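Local atomic coordinates of myosin regulatory light chain (Placopecten magellanicus, PDB entry 3PN7), a protein that probably makes the Mg-ATPase activity of molluscan muscle myosin depend on calcium, acting as the motor's regulatory light chain. Residues Gln23-Ala28 / Ile80-Leu85; Asp33-Arg36 / Ile40-Asn43; Asn43-Met48 / Thr62-Glu67; Glu92-Ala97 / Ala151-Ser156; Lys135-Glu140 / Val147-Met152. One frame throughout, in Å; residues are numbered along the deposited sequence.

Contact 1. Residues Gln23-Ala28 / Ile80-Leu85; sequences QEMKEA and IFSDKL
M25 reaches across from helix 19-32 to F81, S82 and L85 on helix 74-85, and the contact is almost wholly its work. Its first torsion sets CG beside the backbone N, opposite the carbonyl carbon (chi1 -78°), and the next is extended, so that the thioether is carried well out from its own helix. There the sulfur lies 3.8 Å from F81 CB and 4.1 Å from L85 CD1, while M25 CG sits 4.1 Å from that same L85 methyl. A bend at the last torsion (chi3 -76°) turns the terminal methyl aside, and M25 CE comes to rest 4.1 Å from S82 OG. That hydroxyl is hydrogen-bonded to the carbonyl of L78, one turn back, so its polar end is satisfied within its own helix and a small serine can sit beside the M25 methyl. The two helices are the first and the last of the N-terminal EF-hand pair. Their segments run obliquely antiparallel, at 140°, with axes 11.4 Å apart, a wide spacing that a long and flexible side chain such as methionine can bridge. F81 offers mainly its CB to M25, because its ring leads off toward F77 and an aromatic side chain of another protein chain. M25 also packs against an aromatic residue of that partner. Cut back to alanine, M25 would lose the thioether, and F81 CB and the L85 methyl would probably be left without their apolar neighbour, with a gap between the helices. L85, branched at its end, runs counter to M25 and presents CD1 to both CG and SD.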
# COMPACT_ATOMS: atom_id res chain seq x y z
N GLN B 23 15.01 -2.96 -24.64
CA GLN B 23 14.66 -2.56 -26.00
C GLN B 23 14.69 -1.04 -26.16
O GLN B 23 15.01 -0.50 -27.22
CB GLN B 23 13.29 -3.12 -26.40
CG GLN B 23 13.21 -4.65 -26.40
CD GLN B 23 11.79 -5.19 -26.65
OE1 GLN B 23 10.93 -4.49 -27.20
NE2 GLN B 23 11.55 -6.44 -26.25
N GLU B 24 14.31 -0.36 -25.08
CA GLU B 24 14.42 1.08 -25.02
C GLU B 24 15.89 1.50 -25.10
O GLU B 24 16.26 2.37 -25.88
CB GLU B 24 13.80 1.56 -23.72
CG GLU B 24 13.62 3.05 -23.58
CD GLU B 24 13.07 3.41 -22.22
OE1 GLU B 24 11.83 3.31 -22.04
OE2 GLU B 24 13.87 3.74 -21.32
N MET B 25 16.74 0.85 -24.30
CA MET B 25 18.15 1.20 -24.27
C MET B 25 18.78 1.00 -25.64
O MET B 25 19.49 1.87 -26.13
CB MET B 25 18.90 0.43 -23.19
CG MET B 25 18.69 0.96 -21.78
SD MET B 25 19.80 0.25 -20.54
CE MET B 25 19.06 -1.36 -20.28
N LYS B 26 18.50 -0.13 -26.27
CA LYS B 26 19.05 -0.42 -27.59
C LYS B 26 18.62 0.63 -28.62
O LYS B 26 19.40 1.01 -29.50
CB LYS B 26 18.69 -1.84 -28.04
CG LYS B 26 19.18 -2.21 -29.46
CD LYS B 26 20.70 -2.00 -29.60
CE LYS B 26 21.21 -2.39 -31.00
NZ LYS B 26 21.03 -3.85 -31.33
N GLU B 27 17.37 1.08 -28.51
CA GLU B 27 16.83 2.07 -29.42
C GLU B 27 17.47 3.44 -29.20
O GLU B 27 17.74 4.16 -30.15
CB GLU B 27 15.31 2.17 -29.29
CG GLU B 27 14.55 1.76 -30.55
CD GLU B 27 13.21 2.46 -30.68
OE1 GLU B 27 13.11 3.40 -31.50
OE2 GLU B 27 12.27 2.07 -29.97
N ALA B 28 17.70 3.79 -27.94
CA ALA B 28 18.41 5.03 -27.62
C ALA B 28 19.85 4.96 -28.13
O ALA B 28 20.35 5.89 -28.76
CB ALA B 28 18.39 5.29 -26.11
N ILE B 80 26.84 1.14 -18.70
CA ILE B 80 26.73 2.49 -18.13
C ILE B 80 25.32 2.83 -17.59
O ILE B 80 25.18 3.63 -16.66
CB ILE B 80 27.16 3.52 -19.16
CG1 ILE B 80 28.67 3.45 -19.37
CG2 ILE B 80 26.74 4.90 -18.75
CD1 ILE B 80 29.09 4.10 -20.66
N PHE B 81 24.29 2.25 -18.19
CA PHE B 81 22.92 2.63 -17.83
C PHE B 81 22.18 1.63 -16.95
O PHE B 81 21.27 2.02 -16.24
CB PHE B 81 22.07 2.90 -19.08
CG PHE B 81 22.24 4.27 -19.64
CD1 PHE B 81 21.45 5.32 -19.20
CD2 PHE B 81 23.20 4.52 -20.62
CE1 PHE B 81 21.60 6.60 -19.73
CE2 PHE B 81 23.38 5.80 -21.15
CZ PHE B 81 22.57 6.84 -20.70
N SER B 82 22.56 0.36 -17.01
CA SER B 82 21.76 -0.72 -16.44
C SER B 82 21.44 -0.58 -14.96
O SER B 82 20.30 -0.75 -14.57
CB SER B 82 22.40 -2.08 -16.70
OG SER B 82 22.31 -2.41 -18.07
N ASP B 83 22.43 -0.25 -14.14
CA ASP B 83 22.19 -0.15 -12.70
C ASP B 83 21.32 1.07 -12.38
O ASP B 83 20.43 1.01 -11.53
CB ASP B 83 23.51 -0.11 -11.92
CG ASP B 83 24.31 -1.40 -12.05
OD1 ASP B 83 23.79 -2.48 -11.70
OD2 ASP B 83 25.46 -1.35 -12.53
N LYS B 84 21.55 2.17 -13.08
CA LYS B 84 20.80 3.39 -12.76
C LYS B 84 19.36 3.34 -13.28
O LYS B 84 18.50 4.03 -12.76
CB LYS B 84 21.53 4.62 -13.29
CG LYS B 84 22.67 5.10 -12.41
CD LYS B 84 23.55 6.05 -13.22
CE LYS B 84 24.59 6.74 -12.38
NZ LYS B 84 25.64 5.79 -11.92
N LEU B 85 19.10 2.53 -14.30
CA LEU B 85 17.75 2.43 -14.86
C LEU B 85 16.99 1.20 -14.40
O LEU B 85 15.78 1.13 -14.58
CB LEU B 85 17.78 2.42 -16.39
CG LEU B 85 18.21 3.67 -17.16
CD1 LEU B 85 18.05 3.46 -18.65
CD2 LEU B 85 17.42 4.88 -16.72

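Contact 2. Residues Asp33-Arg36 / Ile40-Asn43; sequences DQNR and IDIN. With MG (magnesium ion), chain G.
D33 and N35 face I40 and D41 across the metal-binding loop of an EF-hand, in which a magnesium ion is held. D33 is the loop's first ligand: its CG stands anti to the backbone N (chi1 -178°), which swings the carboxylate into the loop and puts OD2 2.4 Å from the magnesium. The carboxylate also orders the chain around it, since OD1 accepts a hydrogen bond from the backbone N of G38 and OD2 a weak one from that of D37. N35 belongs to the same site, which also takes in the backbone carbonyl of F39 and the carboxylate of D44; D37, a ligand in another structure of this protein, is not bound to the ion here. The side chains of N35 and D41 cross at about a right angle, the amide and carboxylate planes 78° apart. A type I turn from D33 to R36, closed by R36 N to D33 O at 2.9 Å, curls this half of the loop. On the far half, D41 has CG between its backbone N and carbonyl carbon (chi1 61°), a crowded position that lets OD1 bond to the N of D44. It thus serves as the N-cap of the helix that follows, a role for which a short carboxylate is well suited. I40 supplies the apolar part of the contact, its CG1 lying 4.3 Å from D33 CB. I40 also packs on F29 and I32 of helix 19-32 and on L45 of helix 42-52, while its backbone pairs with L72, in the connection between helices 58-66 and 74-85.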
# COMPACT_ATOMS: atom_id res chain seq x y z
N ASP B 33 24.00 6.73 -31.93
CA ASP B 33 25.04 6.28 -32.85
C ASP B 33 24.75 6.71 -34.28
O ASP B 33 24.43 5.89 -35.15
CB ASP B 33 25.20 4.76 -32.77
CG ASP B 33 26.31 4.25 -33.67
OD1 ASP B 33 26.34 3.04 -33.99
OD2 ASP B 33 27.15 5.08 -34.09
N GLN B 34 24.85 8.01 -34.54
CA GLN B 34 24.53 8.55 -35.85
C GLN B 34 25.42 7.92 -36.95
O GLN B 34 25.06 7.91 -38.12
CB GLN B 34 24.65 10.08 -35.83
CG GLN B 34 23.87 10.77 -34.67
CD GLN B 34 22.43 11.17 -35.04
OE1 GLN B 34 21.53 10.32 -35.16
NE2 GLN B 34 22.21 12.48 -35.21
N ASN B 35 26.55 7.35 -36.54
CA ASN B 35 27.50 6.66 -37.41
C ASN B 35 27.01 5.32 -37.94
O ASN B 35 27.48 4.86 -38.98
CB ASN B 35 28.80 6.36 -36.63
CG ASN B 35 29.77 7.48 -36.68
OD1 ASN B 35 30.81 7.46 -36.01
ND2 ASN B 35 29.46 8.50 -37.49
N ARG B 36 26.09 4.70 -37.22
CA ARG B 36 25.68 3.33 -37.50
C ARG B 36 26.92 2.48 -37.27
O ARG B 36 26.96 1.30 -37.61
CB ARG B 36 25.15 3.19 -38.92
CG ARG B 36 23.78 3.82 -39.11
CD ARG B 36 23.45 4.01 -40.57
NE ARG B 36 22.36 4.96 -40.76
CZ ARG B 36 21.55 4.96 -41.81
NH1 ARG B 36 21.70 4.06 -42.77
NH2 ARG B 36 20.58 5.86 -41.89
N ILE B 40 29.33 4.60 -29.98
CA ILE B 40 29.12 6.03 -29.83
C ILE B 40 30.46 6.72 -29.58
O ILE B 40 31.14 6.42 -28.59
CB ILE B 40 28.14 6.34 -28.66
CG1 ILE B 40 26.77 5.71 -28.91
CG2 ILE B 40 28.01 7.86 -28.44
CD1 ILE B 40 25.83 5.89 -27.71
N ASP B 41 30.86 7.62 -30.47
CA ASP B 41 32.07 8.41 -30.24
C ASP B 41 31.76 9.88 -30.01
O ASP B 41 30.59 10.27 -29.90
CB ASP B 41 33.09 8.25 -31.37
CG ASP B 41 32.56 8.71 -32.72
OD1 ASP B 41 31.49 9.36 -32.77
OD2 ASP B 41 33.21 8.42 -33.74
N ILE B 42 32.78 10.72 -29.94
CA ILE B 42 32.53 12.12 -29.63
C ILE B 42 31.73 12.83 -30.73
O ILE B 42 30.93 13.73 -30.44
CB ILE B 42 33.81 12.88 -29.29
CG1 ILE B 42 33.45 14.30 -28.84
CG2 ILE B 42 34.77 12.91 -30.50
CD1 ILE B 42 34.52 14.97 -28.01
N ASN B 43 31.92 12.42 -31.98
CA ASN B 43 31.17 13.00 -33.09
C ASN B 43 29.68 12.65 -33.04
O ASN B 43 28.83 13.51 -33.32
CB ASN B 43 31.76 12.55 -34.44
CG ASN B 43 33.22 12.95 -34.60
OD1 ASN B 43 33.67 13.99 -34.10
ND2 ASN B 43 33.98 12.11 -35.31
MG MG G . 29.49 5.71 -34.33

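Contact 3. Residues Asn43-Met48 / Thr62-Glu67; sequences NDLKEM and TAMLKE. With MG (magnesium ion), chain G.
L45 and L65 mark the point where the segments of helix 42-52 and helix 58-66 come nearest, their CA atoms 9.0 Å apart. The two leucines close that distance by reaching toward each other tip to tip, and L45 CD2 lies only 3.5 Å from L65 CD2, tighter than usual for two methyl carbons. The same L45 methyl is 3.8 Å from L65 CG and 4.3 Å from M64 CB, so one branch of L45 fills the angle between two successive residues of the other helix. L65 has the common setting, CG opposite its carbonyl carbon (chi1 -64°); the first torsion of L45, -133°, is off any staggered position, which may reflect either crowding or an uncertain fit. I32 packs on L45 as well, and I42 and L72 on L65, so leucine suits both places as a compact apolar filler. At the edge of this core K46 makes a salt bridge to D58, a second tie between the helices. D44, one residue before L45, faces the magnesium instead: its OD2 binds the ion at 2.4 Å, while OD1, 3.6 Å from the metal, accepts a hydrogen bond from N35 N. The ion is therefore held through a single oxygen of this carboxylate. Another protein chain lays an apolar side chain on L45. The arrangement is that of paired EF-hands, in which the exit helix of the first hand packs on the entry helix of the second.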
# COMPACT_ATOMS: atom_id res chain seq x y z
N ASN B 43 31.92 12.42 -31.98
CA ASN B 43 31.17 13.00 -33.09
C ASN B 43 29.68 12.65 -33.04
O ASN B 43 28.83 13.51 -33.32
CB ASN B 43 31.76 12.55 -34.44
CG ASN B 43 33.22 12.95 -34.60
OD1 ASN B 43 33.67 13.99 -34.10
ND2 ASN B 43 33.98 12.11 -35.31
N ASP B 44 29.36 11.40 -32.70
CA ASP B 44 27.98 10.97 -32.52
C ASP B 44 27.30 11.79 -31.45
O ASP B 44 26.17 12.24 -31.60
CB ASP B 44 27.94 9.50 -32.12
CG ASP B 44 28.20 8.58 -33.28
OD1 ASP B 44 27.44 8.65 -34.27
OD2 ASP B 44 29.14 7.77 -33.19
N LEU B 45 28.03 11.99 -30.36
CA LEU B 45 27.52 12.71 -29.20
C LEU B 45 27.29 14.17 -29.57
O LEU B 45 26.20 14.71 -29.31
CB LEU B 45 28.52 12.60 -28.05
CG LEU B 45 28.07 12.25 -26.63
CD1 LEU B 45 27.03 11.18 -26.61
CD2 LEU B 45 29.29 11.84 -25.83
N LYS B 46 28.30 14.81 -30.16
CA LYS B 46 28.16 16.19 -30.63
C LYS B 46 26.96 16.33 -31.57
O LYS B 46 26.14 17.24 -31.43
CB LYS B 46 29.40 16.64 -31.41
CG LYS B 46 30.66 16.84 -30.59
CD LYS B 46 31.65 17.70 -31.37
CE LYS B 46 32.88 18.04 -30.55
NZ LYS B 46 33.63 19.20 -31.12
N GLU B 47 26.88 15.41 -32.53
CA GLU B 47 25.77 15.37 -33.47
C GLU B 47 24.43 15.27 -32.74
O GLU B 47 23.51 16.06 -32.99
CB GLU B 47 25.92 14.21 -34.45
CG GLU B 47 25.17 14.44 -35.73
CD GLU B 47 25.49 15.82 -36.32
OE1 GLU B 47 26.69 16.16 -36.41
OE2 GLU B 47 24.55 16.56 -36.68
N MET B 48 24.31 14.29 -31.84
CA MET B 48 23.07 14.13 -31.09
C MET B 48 22.72 15.39 -30.30
O MET B 48 21.58 15.86 -30.37
CB MET B 48 23.13 12.91 -30.17
CG MET B 48 21.77 12.56 -29.56
SD MET B 48 20.60 11.88 -30.77
CE MET B 48 19.32 13.12 -30.77
N THR B 62 33.99 14.45 -23.80
CA THR B 62 35.08 13.52 -23.55
C THR B 62 34.86 12.87 -22.20
O THR B 62 34.99 11.65 -22.08
CB THR B 62 36.45 14.24 -23.53
OG1 THR B 62 36.39 15.33 -22.59
CG2 THR B 62 36.77 14.80 -24.89
N ALA B 63 34.54 13.67 -21.20
CA ALA B 63 34.30 13.15 -19.86
C ALA B 63 33.12 12.16 -19.82
O ALA B 63 33.19 11.15 -19.12
CB ALA B 63 34.11 14.28 -18.84
N MET B 64 32.05 12.43 -20.57
CA MET B 64 30.93 11.48 -20.65
C MET B 64 31.41 10.14 -21.16
O MET B 64 31.07 9.09 -20.61
CB MET B 64 29.81 11.98 -21.56
CG MET B 64 28.99 13.14 -21.01
SD MET B 64 27.68 13.70 -22.16
CE MET B 64 26.56 12.30 -22.17
N LEU B 65 32.22 10.18 -22.21
CA LEU B 65 32.76 8.98 -22.85
C LEU B 65 33.73 8.21 -21.94
O LEU B 65 33.81 6.97 -21.99
CB LEU B 65 33.45 9.34 -24.17
CG LEU B 65 32.53 9.93 -25.25
CD1 LEU B 65 33.30 10.13 -26.55
CD2 LEU B 65 31.32 9.02 -25.48
N LYS B 66 34.47 8.94 -21.10
CA LYS B 66 35.41 8.32 -20.18
C LYS B 66 34.72 7.52 -19.07
O LYS B 66 35.40 6.76 -18.35
CB LYS B 66 36.30 9.39 -19.53
CG LYS B 66 36.90 10.40 -20.51
CD LYS B 66 37.96 11.27 -19.81
CE LYS B 66 38.20 12.61 -20.52
NZ LYS B 66 37.44 13.76 -19.90
N GLU B 67 33.41 7.69 -18.91
CA GLU B 67 32.66 6.92 -17.90
C GLU B 67 32.60 5.47 -18.34
O GLU B 67 32.28 4.58 -17.55
CB GLU B 67 31.23 7.46 -17.67
CG GLU B 67 31.18 8.81 -16.94
CD GLU B 67 29.76 9.36 -16.79
OE1 GLU B 67 28.86 8.61 -16.36
OE2 GLU B 67 29.54 10.54 -17.12
MG MG G . 29.49 5.71 -34.33

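Contact 4. Residues Glu92-Ala97 / Ala151-Ser156; sequences ETIRNA and AMIKGS
I94 and I153 are brought together by different first torsions. In I94, CG1 lies beside the backbone N (chi1 -52°) with the rest of the chain extended, which sends CD1 straight out from helix 91-99. In I153, CG1 sits between the backbone N and the carbonyl carbon (chi1 70°), a less frequent choice for isoleucine in a helix, and the extended second torsion then carries its CD1 out to 4.2 Å from I94 CD1. K154 reaches the same methyl from beside I153: two successive bends fold its chain, and its CE lies 4.5 Å from I94 CD1. The aliphatic part of the lysine thus serves as cover for an apolar group while NZ makes a weak hydrogen bond to the carbonyl of D89. A residue with a long apolar stem and a polar end fits such a border well. These are the first and the last helices of the C-terminal lobe, whose four-helix layout resembles the EF-hand pairs of the calmodulin family, and the contact lies away from the magnesium site. The helices meet here through side-chain ends; the nearest CA atoms, those of I94 and K154, are 10.0 Å apart. I153 and its neighbour M152 each also pack on an aromatic side chain of another protein chain, so this end of helix 146-154 also touches that partner. Just past K154, G155 N bonds to M152 O at 3.1 Å, and glycine suits the place, since a CB there would run into A151 O.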
# COMPACT_ATOMS: atom_id res chain seq x y z
N GLU B 92 3.44 5.77 -17.04
CA GLU B 92 2.11 5.22 -16.84
C GLU B 92 2.02 4.40 -15.54
O GLU B 92 1.10 4.58 -14.73
CB GLU B 92 1.73 4.34 -18.03
CG GLU B 92 0.24 4.01 -18.12
CD GLU B 92 -0.12 3.25 -19.39
OE1 GLU B 92 0.59 2.28 -19.76
OE2 GLU B 92 -1.13 3.64 -20.03
N THR B 93 2.98 3.50 -15.37
CA THR B 93 3.05 2.65 -14.20
C THR B 93 3.12 3.48 -12.92
O THR B 93 2.40 3.20 -11.96
CB THR B 93 4.26 1.71 -14.29
OG1 THR B 93 4.13 0.92 -15.48
CG2 THR B 93 4.33 0.79 -13.08
N ILE B 94 3.95 4.51 -12.92
CA ILE B 94 4.13 5.33 -11.73
C ILE B 94 2.88 6.14 -11.44
O ILE B 94 2.49 6.29 -10.29
CB ILE B 94 5.31 6.30 -11.87
CG1 ILE B 94 6.57 5.55 -12.30
CG2 ILE B 94 5.53 7.04 -10.53
CD1 ILE B 94 7.81 6.41 -12.35
N ARG B 95 2.28 6.66 -12.50
CA ARG B 95 1.01 7.35 -12.40
C ARG B 95 -0.08 6.44 -11.80
O ARG B 95 -0.85 6.86 -10.94
CB ARG B 95 0.62 7.82 -13.79
CG ARG B 95 -0.31 8.97 -13.81
CD ARG B 95 0.10 10.01 -14.87
NE ARG B 95 0.57 9.45 -16.14
CZ ARG B 95 -0.18 8.75 -16.99
NH1 ARG B 95 -1.45 8.48 -16.69
NH2 ARG B 95 0.36 8.31 -18.13
N ASN B 96 -0.15 5.19 -12.23
CA ASN B 96 -1.12 4.27 -11.65
C ASN B 96 -0.79 3.88 -10.21
O ASN B 96 -1.69 3.59 -9.41
CB ASN B 96 -1.27 3.03 -12.52
CG ASN B 96 -1.72 3.36 -13.94
OD1 ASN B 96 -1.49 2.58 -14.87
ND2 ASN B 96 -2.34 4.53 -14.12
N ALA B 97 0.51 3.87 -9.89
CA ALA B 97 0.99 3.64 -8.54
C ALA B 97 0.41 4.71 -7.62
O ALA B 97 -0.18 4.41 -6.59
CB ALA B 97 2.54 3.68 -8.49
N ALA B 151 5.79 13.62 -14.61
CA ALA B 151 6.39 14.19 -15.81
C ALA B 151 7.76 14.74 -15.46
O ALA B 151 8.71 14.61 -16.23
CB ALA B 151 5.51 15.29 -16.39
N MET B 152 7.85 15.36 -14.29
CA MET B 152 9.10 15.93 -13.83
C MET B 152 10.17 14.88 -13.57
O MET B 152 11.30 15.02 -14.04
CB MET B 152 8.87 16.77 -12.57
CG MET B 152 10.12 17.50 -12.11
SD MET B 152 9.89 18.37 -10.54
CE MET B 152 9.91 16.98 -9.41
N ILE B 153 9.83 13.81 -12.84
CA ILE B 153 10.85 12.82 -12.51
C ILE B 153 11.28 12.00 -13.73
O ILE B 153 12.33 11.36 -13.71
CB ILE B 153 10.49 11.90 -11.30
CG1 ILE B 153 9.36 10.93 -11.60
CG2 ILE B 153 10.20 12.72 -10.06
CD1 ILE B 153 9.12 9.94 -10.42
N LYS B 154 10.50 12.07 -14.81
CA LYS B 154 10.85 11.36 -16.03
C LYS B 154 11.40 12.30 -17.11
O LYS B 154 11.82 11.85 -18.17
CB LYS B 154 9.65 10.60 -16.58
CG LYS B 154 9.24 9.40 -15.75
CD LYS B 154 10.25 8.28 -15.87
CE LYS B 154 9.61 7.02 -16.41
NZ LYS B 154 10.63 6.05 -16.89
N GLY B 155 11.39 13.60 -16.83
CA GLY B 155 11.75 14.59 -17.82
C GLY B 155 13.16 15.14 -17.72
O GLY B 155 13.96 14.70 -16.91
N SER B 156 13.45 16.13 -18.57
CA SER B 156 14.76 16.77 -18.60
C SER B 156 15.75 15.99 -19.44
O SER B 156 16.80 16.51 -19.83
CB SER B 156 15.30 16.97 -17.18
OG SER B 156 16.39 17.87 -17.18

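Contact 5. Residues Lys135-Glu140 / Val147-Met152; sequences KEAPVE and VRFVAM
R148 lies along P138, joining the chain ahead of a short hairpin to the helix that comes after it. The hairpin, strands 139-140 and 143-144, links helix 127-134 to helix 146-154, a helix-loop-helix layout like that of an EF-hand, though the contact is far from the magnesium site. The arginine can be followed outward. Its CB is 4.1 Å from P138 CG; the next atom, CG, is anti to the backbone N (chi1 -171°), which sets the chain on a course alongside the proline. R148 CD then comes to 3.8 Å from P138 CB, and with the chain still extended NH1 passes the same P138 CB at 3.9 Å. A methylene-rich stem suits this compact, apolar ring, and it leaves the guanidinium at the surface, where E140 is too distant for contact and could exert only a mild pull. P138 also presses on the helix itself: its CG lies 3.8 Å from F149 N and 4.1 Å from F149 CB, while its CD stands at the edge of the F149 ring, near the ring plane. Rigid and without a backbone N-H, proline suits a place where the chain bends against a helix, and its backbone still pairs with D145. The buried F149 ring also meets A137 CB obliquely, and it touches F144 and an apolar side chain of another protein chain. At the far end of the contact M152 stretches out until its sulfur rests 3.7 Å from the carbonyl oxygen of E136.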
# COMPACT_ATOMS: atom_id res chain seq x y z
N LYS B 135 11.30 19.69 -2.84
CA LYS B 135 11.90 20.96 -3.20
C LYS B 135 11.21 21.63 -4.39
O LYS B 135 10.84 22.80 -4.32
CB LYS B 135 13.39 20.78 -3.50
CG LYS B 135 14.16 22.08 -3.64
CD LYS B 135 14.72 22.54 -2.31
CE LYS B 135 15.33 23.93 -2.42
NZ LYS B 135 16.31 24.01 -3.54
N GLU B 136 11.03 20.89 -5.48
CA GLU B 136 10.46 21.45 -6.69
C GLU B 136 9.13 20.79 -6.97
O GLU B 136 8.62 20.88 -8.08
CB GLU B 136 11.42 21.27 -7.87
CG GLU B 136 12.69 22.09 -7.78
CD GLU B 136 12.48 23.53 -8.20
OE1 GLU B 136 12.04 23.77 -9.34
OE2 GLU B 136 12.76 24.44 -7.38
N ALA B 137 8.58 20.12 -5.96
CA ALA B 137 7.31 19.44 -6.20
C ALA B 137 6.16 20.42 -6.42
O ALA B 137 6.09 21.46 -5.78
CB ALA B 137 7.00 18.50 -5.04
N PRO B 138 5.30 20.04 -7.36
CA PRO B 138 4.12 20.81 -7.74
C PRO B 138 3.01 20.58 -6.74
O PRO B 138 2.21 19.66 -6.85
CB PRO B 138 3.74 20.21 -9.10
CG PRO B 138 4.26 18.82 -9.05
CD PRO B 138 5.51 18.88 -8.24
N VAL B 139 2.99 21.45 -5.74
CA VAL B 139 2.03 21.39 -4.64
C VAL B 139 1.33 22.73 -4.48
O VAL B 139 1.97 23.77 -4.37
CB VAL B 139 2.71 21.01 -3.32
CG1 VAL B 139 1.68 20.77 -2.24
CG2 VAL B 139 3.58 19.78 -3.50
N GLU B 140 0.01 22.69 -4.46
CA GLU B 140 -0.80 23.89 -4.39
C GLU B 140 -2.12 23.60 -3.68
O GLU B 140 -2.78 22.60 -3.99
CB GLU B 140 -1.05 24.46 -5.80
CG GLU B 140 -1.76 25.81 -5.80
CD GLU B 140 -1.89 26.39 -7.20
OE1 GLU B 140 -0.95 27.07 -7.66
OE2 GLU B 140 -2.94 26.16 -7.84
N VAL B 147 0.43 13.68 -11.34
CA VAL B 147 0.60 13.58 -12.79
C VAL B 147 1.78 14.46 -13.24
O VAL B 147 2.67 14.02 -13.96
CB VAL B 147 -0.68 13.99 -13.54
CG1 VAL B 147 -0.44 13.99 -15.06
CG2 VAL B 147 -1.83 13.06 -13.16
N ARG B 148 1.78 15.70 -12.80
CA ARG B 148 2.85 16.63 -13.13
C ARG B 148 4.18 16.23 -12.47
O ARG B 148 5.26 16.39 -13.05
CB ARG B 148 2.44 18.03 -12.69
CG ARG B 148 3.36 19.12 -13.17
CD ARG B 148 2.81 20.46 -12.73
NE ARG B 148 3.62 21.57 -13.20
CZ ARG B 148 3.59 22.78 -12.65
NH1 ARG B 148 2.81 23.00 -11.59
NH2 ARG B 148 4.35 23.75 -13.13
N PHE B 149 4.11 15.72 -11.25
CA PHE B 149 5.31 15.25 -10.57
C PHE B 149 5.95 14.12 -11.38
O PHE B 149 7.16 14.08 -11.56
CB PHE B 149 4.98 14.79 -9.14
CG PHE B 149 6.13 14.15 -8.42
CD1 PHE B 149 7.06 14.92 -7.73
CD2 PHE B 149 6.28 12.77 -8.43
CE1 PHE B 149 8.12 14.33 -7.06
CE2 PHE B 149 7.33 12.17 -7.76
CZ PHE B 149 8.26 12.95 -7.08
N VAL B 150 5.14 13.21 -11.90
CA VAL B 150 5.65 12.10 -12.70
C VAL B 150 6.35 12.59 -13.97
O VAL B 150 7.39 12.06 -14.34
CB VAL B 150 4.54 11.08 -13.06
CG1 VAL B 150 5.10 10.03 -14.03
CG2 VAL B 150 3.99 10.40 -11.80
N ALA B 151 5.79 13.62 -14.61
CA ALA B 151 6.39 14.19 -15.81
C ALA B 151 7.76 14.74 -15.46
O ALA B 151 8.71 14.61 -16.23
CB ALA B 151 5.51 15.29 -16.39
N MET B 152 7.85 15.36 -14.29
CA MET B 152 9.10 15.93 -13.83
C MET B 152 10.17 14.88 -13.57
O MET B 152 11.30 15.02 -14.04
CB MET B 152 8.87 16.77 -12.57
CG MET B 152 10.12 17.50 -12.11
SD MET B 152 9.89 18.37 -10.54
CE MET B 152 9.91 16.98 -9.41

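From the N terminus, helix 19-32 opens contact 1, which closes only when helix 74-85 returns to it. Within that span contact 2 closes the short magnesium loop between helix 19-32 and helix 42-52, and contact 3 follows directly, sharing N43 and joining helix 42-52 to helix 58-66. Contacts 2 and 3 also meet through N35 and D44, their centres 8 Å apart. The chain then passes from helix 74-85 to helix 91-99, where contact 4 opens; it ends on helix 146-154. Contact 5, a shorter closure within that larger loop, ends on the same helix and shares A151 and M152. Contacts 1 to 3 thus tie one lobe, contacts 4 and 5 the other.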